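Local coordinates for protein lipolytic enzyme, G-D-S-L family (Bacteroides thetaiotaomicron, PDB 7BR2) that metabolises the drug diltiazem in a gut bacterium, as a serine esterase of the SGNH (GDSL) hydrolase family, at residues A[73-76]-A[82-85]; A[268-273]-A[350-355]. All coordinates share one frame; numbering follows the deposited sequence.

Contact 1: residues A[73-76]-A[82-85]; sequences GDIF and VLMV
Leu-83 meets both Ile-75 and Phe-76 and is the one residue of strand 82-85 that touches segment 73-76. Its two methyl branches divide the work. CD1 of Leu-83 lies 3.6 Å from CG2 of Ile-75. CD2 of Leu-83 lies 4.1 Å from CE1 of Phe-76, at the edge of the ring and close to its plane, and no ring face is turned to the leucine. Leu-83 crosses each of the two side chains at about a right angle. The CB of Leu-83 points toward the helix, and with CG anti to the backbone N (chi1 175°) its two methyls face Ile-75 and Phe-76. Ile-75 starts toward the strand and reaches it with its short branch. Phe-76 starts away from the strand, but the CE1 edge of its ring comes nearer to it.

Further out, Ile-75 also packs on Val-23 and Leu-25 of strand 21-26. Phe-124 of helix 102-125 touches both Phe-76 and Leu-83. The backbone of Leu-83 is hydrogen-bonded to Arg-131 and Val-133 of the next strand. The neighbouring Asp-74 makes salt bridges with Arg-70 and Arg-367.

The C-terminal part of helix 64-75 and the residue after it lie over the parallel sheet of the hydrolase fold. Between these two segments the contact is purely apolar. It rests on shape fit and burial, not on directed bonds.

Contact 2: residues A[268-273]-A[350-355]; sequences EALPYP and LTIMHL
Pro-273 and Leu-270 carry the loop side of this contact, and the side-chain contacts between the two segments are all apolar. Pro-273 sits over the first turn of segment 350-355. Its CG is 3.7 Å from CB of Met-353, and the two side chains run past each other in opposite directions. Its CB is 4.0 Å from CD2 of Leu-350 and also packs at 3.9 Å against the backbone N of Leu-350. Leu-350 does not start straight at the loop, but its end comes nearer. Three residues before Pro-273, CD1 of Leu-270 meets CD1 of Ile-352 at 3.6 Å. Ile-352 reaches it with its long branch, whose CG1 is anti to the carbonyl carbon (chi1 -70°). Ile-434 of helix 417-437 also packs on Ile-352.

Hydrogen bonds are absent between the segments. Inside the helix, His-354 N bonds to Leu-350 O at 2.9 Å. Tyr-272 N bonds to Asn-301, Tyr-272 OH bonds to Phe-38 O, and the backbone of Leu-270 is hydrogen-bonded to Thr-45 of helix 35-46.

The segment following strand 260-267 is thus wedged between helices 344-377 and 35-46. It joins the antiparallel-sheet part of the chain to the SGNH hydrolase part and the long helix.

Both contacts are buried and apolar, without a hydrogen bond across either, but they sit in different parts of the fold. Their centres are 27 Å apart and their nearest atoms about 15 Å. Contact 1 is local: five residues separate the C-terminal part of a helix and the residue after it from the next strand of the hydrolase sheet. Contact 2 is long-range, with 76 residues between its segments, and buries about twice the area. A single leucine gathers contact 1, whereas contact 2 is spread over two loop residues and three helix residues. The same helix 344-377 that forms contact 2 runs on to reach segment 73-76 through Arg-367.

Contact 1: residues A[73-76]-A[82-85]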
loop_
_atom_site.group_PDB
_atom_site.type_symbol
_atom_site.label_atom_id
_atom_site.label_comp_id
_atom_site.label_asym_id
_atom_site.label_seq_id
_atom_site.Cartn_x
_atom_site.Cartn_y
_atom_site.Cartn_z
ATOM N N GLY A 73 -21.522 -7.432 -7.564
ATOM C CA GLY A 73 -22.016 -6.764 -6.367
ATOM C C GLY A 73 -20.965 -6.081 -5.516
ATOM O O GLY A 73 -21.314 -5.292 -4.630
ATOM N N ASP A 74 -19.697 -6.409 -5.704
ATOM C CA ASP A 74 -18.670 -5.906 -4.811
ATOM C C ASP A 74 -17.529 -5.187 -5.521
ATOM O O ASP A 74 -16.909 -4.306 -4.916
ATOM C CB ASP A 74 -18.111 -7.070 -3.977
ATOM C CG ASP A 74 -17.085 -6.623 -2.967
ATOM O OD1 ASP A 74 -17.404 -5.678 -2.211
ATOM O OD2 ASP A 74 -15.999 -7.259 -2.872
ATOM N N ILE A 75 -17.281 -5.475 -6.791
ATOM C CA ILE A 75 -16.147 -4.917 -7.521
ATOM C C ILE A 75 -16.622 -3.946 -8.608
ATOM O O ILE A 75 -16.298 -2.760 -8.580
ATOM C CB ILE A 75 -15.268 -6.042 -8.114
ATOM C CG1 ILE A 75 -14.725 -6.923 -6.986
ATOM C CG2 ILE A 75 -14.132 -5.463 -8.909
ATOM C CD1 ILE A 75 -13.887 -6.186 -5.970
ATOM N N PHE A 76 -17.351 -4.451 -9.605
ATOM C CA PHE A 76 -17.885 -3.586 -10.656
ATOM C C PHE A 76 -18.861 -2.559 -10.088
ATOM O O PHE A 76 -19.086 -1.508 -10.695
ATOM C CB PHE A 76 -18.570 -4.434 -11.734
ATOM C CG PHE A 76 -17.641 -5.402 -12.432
ATOM C CD1 PHE A 76 -16.258 -5.243 -12.348
ATOM C CD2 PHE A 76 -18.148 -6.474 -13.153
ATOM C CE1 PHE A 76 -15.411 -6.128 -12.978
ATOM C CE2 PHE A 76 -17.299 -7.366 -13.786
ATOM C CZ PHE A 76 -15.926 -7.188 -13.702
ATOM N N VAL A 82 -9.578 1.786 -12.795
ATOM C CA VAL A 82 -8.421 0.899 -12.813
ATOM C C VAL A 82 -8.680 -0.225 -11.817
ATOM O O VAL A 82 -8.945 0.041 -10.642
ATOM C CB VAL A 82 -7.114 1.642 -12.457
ATOM C CG1 VAL A 82 -5.921 0.751 -12.729
ATOM C CG2 VAL A 82 -6.990 2.936 -13.258
ATOM N N LEU A 83 -8.553 -1.469 -12.273
ATOM C CA LEU A 83 -8.839 -2.652 -11.461
ATOM C C LEU A 83 -7.581 -3.508 -11.380
ATOM O O LEU A 83 -7.066 -3.958 -12.408
ATOM C CB LEU A 83 -9.998 -3.464 -12.050
ATOM C CG LEU A 83 -10.360 -4.804 -11.383
ATOM C CD1 LEU A 83 -10.814 -4.600 -9.961
ATOM C CD2 LEU A 83 -11.420 -5.549 -12.167
ATOM N N MET A 84 -7.058 -3.683 -10.170
ATOM C CA MET A 84 -5.949 -4.589 -9.921
ATOM C C MET A 84 -6.491 -5.923 -9.418
ATOM O O MET A 84 -7.403 -5.953 -8.591
ATOM C CB MET A 84 -4.973 -3.980 -8.912
ATOM C CG MET A 84 -3.966 -3.000 -9.523
ATOM S SD MET A 84 -4.678 -1.541 -10.340
ATOM C CE MET A 84 -5.517 -0.723 -8.980
ATOM N N VAL A 85 -5.944 -7.023 -9.939
ATOM C CA VAL A 85 -6.444 -8.371 -9.672
ATOM C C VAL A 85 -5.289 -9.232 -9.168
ATOM O O VAL A 85 -4.280 -9.388 -9.864
ATOM C CB VAL A 85 -7.093 -8.996 -10.921
ATOM C CG1 VAL A 85 -7.640 -10.383 -10.627
ATOM C CG2 VAL A 85 -8.188 -8.084 -11.488
#

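Contact 2: residues A[268-273]-A[350-355]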
loop_
_atom_site.group_PDB
_atom_site.type_symbol
_atom_site.label_atom_id
_atom_site.label_comp_id
_atom_site.label_asym_id
_atom_site.label_seq_id
_atom_site.Cartn_x
_atom_site.Cartn_y
_atom_site.Cartn_z
ATOM N N GLU A 268 6.290 21.364 -3.823
ATOM C CA GLU A 268 5.085 20.913 -4.501
ATOM C C GLU A 268 4.471 19.702 -3.827
ATOM O O GLU A 268 3.283 19.422 -4.039
ATOM C CB GLU A 268 5.375 20.564 -5.963
ATOM C CG GLU A 268 5.871 21.731 -6.789
ATOM C CD GLU A 268 6.442 21.308 -8.130
ATOM O OE1 GLU A 268 6.474 20.087 -8.419
ATOM O OE2 GLU A 268 6.889 22.201 -8.883
ATOM N N ALA A 269 5.250 18.973 -3.038
ATOM C CA ALA A 269 4.782 17.749 -2.425
ATOM C C ALA A 269 5.309 17.699 -1.002
ATOM O O ALA A 269 6.267 18.390 -0.651
ATOM C CB ALA A 269 5.229 16.518 -3.220
ATOM N N LEU A 270 4.666 16.880 -0.192
ATOM C CA LEU A 270 5.078 16.607 1.174
ATOM C C LEU A 270 5.933 15.346 1.217
ATOM O O LEU A 270 5.920 14.552 0.270
ATOM C CB LEU A 270 3.845 16.440 2.079
ATOM C CG LEU A 270 2.921 17.648 2.260
ATOM C CD1 LEU A 270 1.694 17.277 3.108
ATOM C CD2 LEU A 270 3.670 18.827 2.870
ATOM N N PRO A 271 6.734 15.148 2.270
ATOM C CA PRO A 271 7.442 13.868 2.414
ATOM C C PRO A 271 6.470 12.725 2.667
ATOM O O PRO A 271 5.342 12.915 3.132
ATOM C CB PRO A 271 8.356 14.090 3.623
ATOM C CG PRO A 271 7.671 15.152 4.423
ATOM C CD PRO A 271 7.001 16.051 3.407
ATOM N N TYR A 272 6.926 11.519 2.355
ATOM C CA TYR A 272 6.122 10.338 2.627
ATOM C C TYR A 272 6.221 9.996 4.102
ATOM O O TYR A 272 7.334 9.813 4.612
ATOM C CB TYR A 272 6.568 9.152 1.800
ATOM C CG TYR A 272 5.591 8.012 1.907
ATOM C CD1 TYR A 272 4.460 7.965 1.091
ATOM C CD2 TYR A 272 5.766 7.003 2.855
ATOM C CE1 TYR A 272 3.549 6.929 1.193
ATOM C CE2 TYR A 272 4.858 5.965 2.965
ATOM C CZ TYR A 272 3.748 5.937 2.136
ATOM O OH TYR A 272 2.846 4.900 2.239
ATOM N N PRO A 273 5.108 9.949 4.827
ATOM C CA PRO A 273 5.157 9.648 6.258
ATOM C C PRO A 273 5.074 8.156 6.527
ATOM O O PRO A 273 4.324 7.416 5.883
ATOM C CB PRO A 273 3.939 10.403 6.802
ATOM C CG PRO A 273 2.986 10.382 5.683
ATOM C CD PRO A 273 3.770 10.372 4.392
ATOM N N LEU A 350 2.403 13.438 8.610
ATOM C CA LEU A 350 1.964 12.483 9.624
ATOM C C LEU A 350 0.484 12.668 9.954
ATOM O O LEU A 350 -0.242 11.685 10.171
ATOM C CB LEU A 350 2.814 12.634 10.889
ATOM C CG LEU A 350 4.244 12.075 10.943
ATOM C CD1 LEU A 350 4.872 12.473 12.274
ATOM C CD2 LEU A 350 4.304 10.547 10.776
ATOM N N THR A 351 0.035 13.927 10.036
ATOM C CA THR A 351 -1.389 14.205 10.200
ATOM C C THR A 351 -2.207 13.480 9.135
ATOM O O THR A 351 -3.201 12.800 9.437
ATOM C CB THR A 351 -1.636 15.709 10.115
ATOM O OG1 THR A 351 -0.759 16.404 11.016
ATOM C CG2 THR A 351 -3.086 16.008 10.450
ATOM N N ILE A 352 -1.789 13.627 7.876
ATOM C CA ILE A 352 -2.465 12.942 6.771
ATOM C C ILE A 352 -2.416 11.424 6.948
ATOM O O ILE A 352 -3.395 10.719 6.673
ATOM C CB ILE A 352 -1.850 13.376 5.435
ATOM C CG1 ILE A 352 -2.240 14.828 5.163
ATOM C CG2 ILE A 352 -2.330 12.471 4.302
ATOM C CD1 ILE A 352 -1.237 15.558 4.345
ATOM N N MET A 353 -1.272 10.902 7.397
ATOM C CA MET A 353 -1.107 9.460 7.571
ATOM C C MET A 353 -2.097 8.912 8.591
ATOM O O MET A 353 -2.685 7.841 8.389
ATOM C CB MET A 353 0.333 9.152 8.005
ATOM C CG MET A 353 0.617 7.700 8.362
ATOM S SD MET A 353 2.183 7.486 9.272
ATOM C CE MET A 353 1.725 7.891 10.958
ATOM N N HIS A 354 -2.271 9.627 9.705
ATOM C CA HIS A 354 -3.203 9.187 10.738
ATOM C C HIS A 354 -4.644 9.244 10.243
ATOM O O HIS A 354 -5.432 8.315 10.488
ATOM C CB HIS A 354 -3.038 10.046 11.991
ATOM C CG HIS A 354 -1.749 9.827 12.717
ATOM N ND1 HIS A 354 -1.274 8.569 13.029
ATOM C CD2 HIS A 354 -0.850 10.708 13.222
ATOM C CE1 HIS A 354 -0.132 8.686 13.688
ATOM N NE2 HIS A 354 0.150 9.972 13.812
ATOM N N LEU A 355 -5.011 10.342 9.561
ATOM C CA LEU A 355 -6.339 10.417 8.950
ATOM C C LEU A 355 -6.587 9.231 8.027
ATOM O O LEU A 355 -7.672 8.613 8.053
ATOM C CB LEU A 355 -6.480 11.737 8.183
ATOM C CG LEU A 355 -6.548 12.986 9.072
ATOM C CD1 LEU A 355 -6.338 14.256 8.265
ATOM C CD2 LEU A 355 -7.875 13.049 9.824
#